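Local coordinates for protein 5-dehydro-2-deoxygluconokinase (Bacillus halodurans C-125, PDB 2QCV) that probably phosphorylates 5-dehydro-2-deoxy-D-gluconate with ATP, as a PfkB-family sugar kinase in the breakdown of myo-inositol, at residues S46-V51 against A61-K66; G84-N89 against E133-R138. One frame throughout, in Å; residues are numbered along the deposited sequence.

From the N terminus, strand 12-17 of the large sheet and lid strands 21-26 and 38-44 come first; helix 46-56 then leads back to the large sheet. Contact 1 closes the short loop made of the rest of this helix and the turn into strand 61-67. Contact 2 opens after contact 1 has closed, so they run in series, neither nested nor crossing. It spans a longer excursion, through strand 90-92 and lid strands 101-106 and 111-117, and brings 133-138 back to 84-89. The two centres lie about 10 Å apart. Ala61 O meets Asp86 N at 2.8 Å, a probable hydrogen bond, and Tyr135 reaches strand 61-67, tying both contacts to one edge of the large sheet.

Contact 1 of 2, residues S46-V51 against A61-K66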
loop_
_atom_site.group_PDB
_atom_site.type_symbol
_atom_site.label_atom_id
_atom_site.label_comp_id
_atom_site.label_asym_id
_atom_site.label_seq_id
_atom_site.Cartn_x
_atom_site.Cartn_y
_atom_site.Cartn_z
ATOM N N SER A 46 12.589 14.213 18.052
ATOM C CA SER A 46 13.140 14.027 19.417
ATOM C C SER A 46 14.644 13.684 19.508
ATOM O O SER A 46 15.370 14.418 20.172
ATOM C CB SER A 46 12.293 13.035 20.204
ATOM O OG SER A 46 12.957 12.696 21.395
ATOM N N PRO A 47 15.123 12.595 18.856
ATOM C CA PRO A 47 16.566 12.352 18.973
ATOM C C PRO A 47 17.473 13.417 18.355
ATOM O O PRO A 47 18.547 13.663 18.879
ATOM C CB PRO A 47 16.770 10.986 18.324
ATOM C CG PRO A 47 15.564 10.740 17.521
ATOM C CD PRO A 47 14.443 11.552 18.074
ATOM N N ALA A 48 17.061 14.029 17.255
ATOM C CA ALA A 48 17.754 15.177 16.689
ATOM C C ALA A 48 17.864 16.337 17.671
ATOM O O ALA A 48 18.951 16.918 17.878
ATOM C CB ALA A 48 17.060 15.625 15.333
ATOM N N ASN A 49 16.745 16.703 18.283
ATOM C CA ASN A 49 16.731 17.755 19.284
ATOM C C ASN A 49 17.657 17.435 20.446
ATOM O O ASN A 49 18.317 18.324 20.998
ATOM C CB ASN A 49 15.317 17.938 19.864
ATOM C CG ASN A 49 14.385 18.586 18.927
ATOM O OD1 ASN A 49 14.793 19.251 17.952
ATOM N ND2 ASN A 49 13.076 18.393 19.195
ATOM N N ILE A 50 17.671 16.171 20.850
ATOM C CA ILE A 50 18.489 15.770 22.001
ATOM C C ILE A 50 19.977 15.936 21.631
ATOM O O ILE A 50 20.751 16.482 22.418
ATOM C CB ILE A 50 18.177 14.331 22.484
ATOM C CG1 ILE A 50 16.776 14.291 23.092
ATOM C CG2 ILE A 50 19.220 13.844 23.553
ATOM C CD1 ILE A 50 16.278 12.865 23.433
ATOM N N VAL A 51 20.378 15.501 20.446
ATOM C CA VAL A 51 21.798 15.670 20.064
ATOM C C VAL A 51 22.193 17.124 19.792
ATOM O O VAL A 51 23.301 17.509 20.118
ATOM C CB VAL A 51 22.320 14.748 18.936
ATOM C CG1 VAL A 51 22.199 13.254 19.380
ATOM C CG2 VAL A 51 21.671 15.036 17.576
ATOM N N ALA A 61 28.444 14.664 20.070
ATOM C CA ALA A 61 27.302 13.873 19.665
ATOM C C ALA A 61 27.387 13.418 18.210
ATOM O O ALA A 61 27.969 14.093 17.335
ATOM C CB ALA A 61 25.992 14.657 19.915
ATOM N N GLY A 62 26.826 12.237 17.975
ATOM C CA GLY A 62 26.643 11.661 16.653
ATOM C C GLY A 62 25.218 11.204 16.473
ATOM O O GLY A 62 24.391 11.319 17.391
ATOM N N PHE A 63 24.917 10.682 15.282
ATOM C CA PHE A 63 23.534 10.417 14.899
ATOM C C PHE A 63 23.468 9.301 13.860
ATOM O O PHE A 63 24.285 9.258 12.927
ATOM C CB PHE A 63 22.859 11.691 14.330
ATOM C CG PHE A 63 21.339 11.665 14.397
ATOM C CD1 PHE A 63 20.690 11.988 15.540
ATOM C CD2 PHE A 63 20.586 11.306 13.304
ATOM C CE1 PHE A 63 19.293 11.974 15.610
ATOM C CE2 PHE A 63 19.222 11.268 13.380
ATOM C CZ PHE A 63 18.574 11.609 14.551
ATOM N N ILE A 64 22.486 8.430 14.033
ATOM C CA ILE A 64 22.128 7.397 13.051
ATOM C C ILE A 64 20.723 7.692 12.596
ATOM O O ILE A 64 19.765 7.602 13.370
ATOM C CB ILE A 64 22.235 5.960 13.606
ATOM C CG1 ILE A 64 23.674 5.697 14.115
ATOM C CG2 ILE A 64 21.837 4.915 12.518
ATOM C CD1 ILE A 64 23.799 4.473 15.002
ATOM N N GLY A 65 20.580 8.101 11.337
ATOM C CA GLY A 65 19.246 8.351 10.816
ATOM C C GLY A 65 19.223 8.504 9.307
ATOM O O GLY A 65 20.273 8.635 8.675
ATOM N N LYS A 66 18.018 8.456 8.756
ATOM C CA LYS A 66 17.807 8.601 7.332
ATOM C C LYS A 66 17.122 9.915 7.038
ATOM O O LYS A 66 16.183 10.323 7.745
ATOM C CB LYS A 66 17.023 7.440 6.784
ATOM C CG LYS A 66 16.735 7.497 5.287
ATOM C CD LYS A 66 16.337 6.145 4.691
ATOM C CE LYS A 66 17.557 5.239 4.424
ATOM N NZ LYS A 66 17.126 3.858 3.949
#
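Phe63 stands up from strand 61-66 and brings one corner of its ring against the first turn of helix 46-51. A chi1 of -158° puts CG opposite the backbone N and the ring toward the helix. Its CE1 does most of the touching: Pro47 C lies in the ring plane, at the edge, 3.6 Å from CE1, while Ala48 N approaches the same carbon obliquely at 3.5 Å. Pro47 CB adds an apolar contact to Phe63 CE1 at 3.8 Å. One turn further along the helix, Val51 crosses the phenylalanine at about a right angle and sets CG2 3.8 Å from Phe63 CD1. Its other methyl, CG1, rests 3.5 Å from Gly62 O, and Val51 CB meets Ala61 CB at 3.8 Å. Gly65 makes room on the strand itself, since a side chain there would run into Phe63 CE2. Were Phe63 cut back to an alanine, Pro47 and Ala48 would probably lose the ring carbon they rest against, and Val51 CG2 its partner at CD1. The helix and strand segments run nearly antiparallel, at 166°, the usual alpha/beta layering of the ribokinase-like fold. Strand 12-17, the parallel neighbour of strand 61-67 in the large sheet, adds Ala16 against Pro47 and Val51 and Leu14 against Ala61, while Met80 of helix 71-82 touches Ala48, Val51 and Phe63.

Contact 2 of 2, residues G84-N89 against E133-R138; sequences GVDTSN and EAYIRR
Asn89 lays its side-chain amide flat on one face of the Tyr135 ring, an amide-pi stack with the two planes only 3° apart. It joins the loop between helix 71-82 and strand 90-92 to the short helix starting at 133, beside the edge of the large sheet of the ribokinase-like fold. Asn89 ND2 sits over the ring centre, 3.3 Å above the plane, and Asn89 CG is 3.4 Å from Tyr135 CD2. Asn89 CB adds a CH-pi contact, 4.0 Å from the centroid of the Tyr135 ring. Next to the amide, Ser88 OG comes obliquely to Tyr135 CE1 at 3.5 Å. That hydroxyl also fixes the rotation of the amide: Asn89 ND2 donates to Ser88 OG over 2.9 Å, with the acceptor in the amide plane, so the N-H used runs along the ring rather than down into it. Behind Ser88, in one of two conformers of Asp86, OD1 accepts from Ser88 N, which would make an Asx turn; the alternate copy leaves this less certain. Tyr135 is placed from its own side by a first torsion that holds CG anti to the backbone N (chi1 -171°) and sends the ring across to the loop. Phe12 of strand 12-17 meets this ring with the planes at about 70°. At the phenol end, Tyr135 OH probably accepts the backbone N-H of Phe63.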
loop_
_atom_site.group_PDB
_atom_site.type_symbol
_atom_site.label_atom_id
_atom_site.label_comp_id
_atom_site.label_asym_id
_atom_site.label_seq_id
_atom_site.Cartn_x
_atom_site.Cartn_y
_atom_site.Cartn_z
ATOM N N GLY A 84 27.864 21.128 15.386
ATOM C CA GLY A 84 28.932 20.299 15.927
ATOM C C GLY A 84 28.507 18.850 16.112
ATOM O O GLY A 84 29.232 18.079 16.736
ATOM N N VAL A 85 27.355 18.459 15.569
ATOM C CA VAL A 85 26.949 17.043 15.611
ATOM C C VAL A 85 27.647 16.307 14.465
ATOM O O VAL A 85 27.703 16.820 13.363
ATOM C CB VAL A 85 25.414 16.864 15.515
ATOM C CG1 VAL A 85 25.031 15.388 15.538
ATOM C CG2 VAL A 85 24.697 17.571 16.644
ATOM N N ASP A 86 28.169 15.101 14.707
ATOM C CA ASP A 86 28.714 14.274 13.625
ATOM C C ASP A 86 27.580 13.752 12.738
ATOM O O ASP A 86 26.648 13.119 13.235
ATOM C CB ASP A 86 29.501 13.103 14.200
ATOM C CG ASP A 86 30.186 12.277 13.133
ATOM O OD1 ASP A 86 29.513 11.467 12.459
ATOM O OD2 ASP A 86 31.413 12.420 12.984
ATOM N N THR A 87 27.683 14.003 11.422
ATOM C CA THR A 87 26.650 13.607 10.457
ATOM C C THR A 87 27.120 12.496 9.507
ATOM O O THR A 87 26.443 12.199 8.504
ATOM C CB THR A 87 26.161 14.833 9.640
ATOM O OG1 THR A 87 27.243 15.407 8.862
ATOM C CG2 THR A 87 25.538 15.866 10.594
ATOM N N SER A 88 28.237 11.864 9.844
ATOM C CA SER A 88 28.819 10.775 9.046
ATOM C C SER A 88 27.906 9.567 8.815
ATOM O O SER A 88 28.054 8.865 7.809
ATOM C CB SER A 88 30.149 10.288 9.654
ATOM O OG SER A 88 29.944 9.574 10.844
ATOM N N ASN A 89 26.951 9.344 9.703
ATOM C CA ASN A 89 26.059 8.180 9.618
ATOM C C ASN A 89 24.604 8.576 9.351
ATOM O O ASN A 89 23.644 7.827 9.610
ATOM C CB ASN A 89 26.216 7.333 10.892
ATOM C CG ASN A 89 27.437 6.407 10.828
ATOM O OD1 ASN A 89 27.273 5.198 10.840
ATOM N ND2 ASN A 89 28.666 6.978 10.757
ATOM N N GLU A 133 28.128 -0.927 13.532
ATOM C CA GLU A 133 28.737 -1.258 14.834
ATOM C C GLU A 133 29.985 -0.465 15.154
ATOM O O GLU A 133 30.170 -0.086 16.321
ATOM C CB GLU A 133 29.008 -2.760 14.936
ATOM C CG GLU A 133 29.505 -3.222 16.282
ATOM C CD GLU A 133 29.440 -4.727 16.419
ATOM O OE1 GLU A 133 29.085 -5.409 15.399
ATOM O OE2 GLU A 133 29.672 -5.202 17.541
ATOM N N ALA A 134 30.827 -0.188 14.128
ATOM C CA ALA A 134 32.065 0.574 14.301
ATOM C C ALA A 134 31.802 2.004 14.751
ATOM O O ALA A 134 32.627 2.601 15.435
ATOM C CB ALA A 134 32.915 0.568 12.986
ATOM N N TYR A 135 30.620 2.526 14.428
ATOM C CA TYR A 135 30.251 3.877 14.818
ATOM C C TYR A 135 29.724 3.856 16.231
ATOM O O TYR A 135 30.183 4.586 17.088
ATOM C CB TYR A 135 29.177 4.392 13.897
ATOM C CG TYR A 135 28.844 5.850 14.034
ATOM C CD1 TYR A 135 29.809 6.825 13.974
ATOM C CD2 TYR A 135 27.524 6.259 14.192
ATOM C CE1 TYR A 135 29.455 8.181 14.036
ATOM C CE2 TYR A 135 27.196 7.585 14.283
ATOM C CZ TYR A 135 28.148 8.537 14.177
ATOM O OH TYR A 135 27.751 9.859 14.229
ATOM N N ILE A 136 28.755 2.997 16.480
ATOM C CA ILE A 136 28.156 2.877 17.822
ATOM C C ILE A 136 29.190 2.646 18.928
ATOM O O ILE A 136 29.159 3.288 19.979
ATOM C CB ILE A 136 27.076 1.749 17.824
ATOM C CG1 ILE A 136 25.882 2.166 16.959
ATOM C CG2 ILE A 136 26.647 1.360 19.255
ATOM C CD1 ILE A 136 24.809 1.032 16.744
ATOM N N ARG A 137 30.158 1.769 18.687
ATOM C CA ARG A 137 31.139 1.479 19.714
ATOM C C ARG A 137 32.085 2.620 20.111
ATOM O O ARG A 137 32.792 2.478 21.091
ATOM C CB ARG A 137 31.943 0.248 19.367
ATOM C CG ARG A 137 32.884 0.440 18.260
ATOM C CD ARG A 137 33.458 -0.916 17.871
ATOM N NE ARG A 137 34.417 -0.754 16.796
ATOM C CZ ARG A 137 34.693 -1.688 15.879
ATOM N NH1 ARG A 137 34.080 -2.873 15.882
ATOM N NH2 ARG A 137 35.573 -1.420 14.928
ATOM N N ARG A 138 32.072 3.725 19.370
ATOM C CA ARG A 138 32.869 4.916 19.700
ATOM C C ARG A 138 32.186 5.841 20.671
ATOM O O ARG A 138 32.691 6.922 20.967
ATOM C CB ARG A 138 33.108 5.703 18.423
ATOM C CG ARG A 138 33.727 4.832 17.386
ATOM C CD ARG A 138 34.598 5.570 16.459
ATOM N NE ARG A 138 33.924 6.111 15.327
ATOM C CZ ARG A 138 34.029 7.367 14.892
ATOM N NH1 ARG A 138 34.750 8.302 15.509
ATOM N NH2 ARG A 138 33.368 7.689 13.816
HETATM O O HOH W 1 33.583 10.572 12.114
#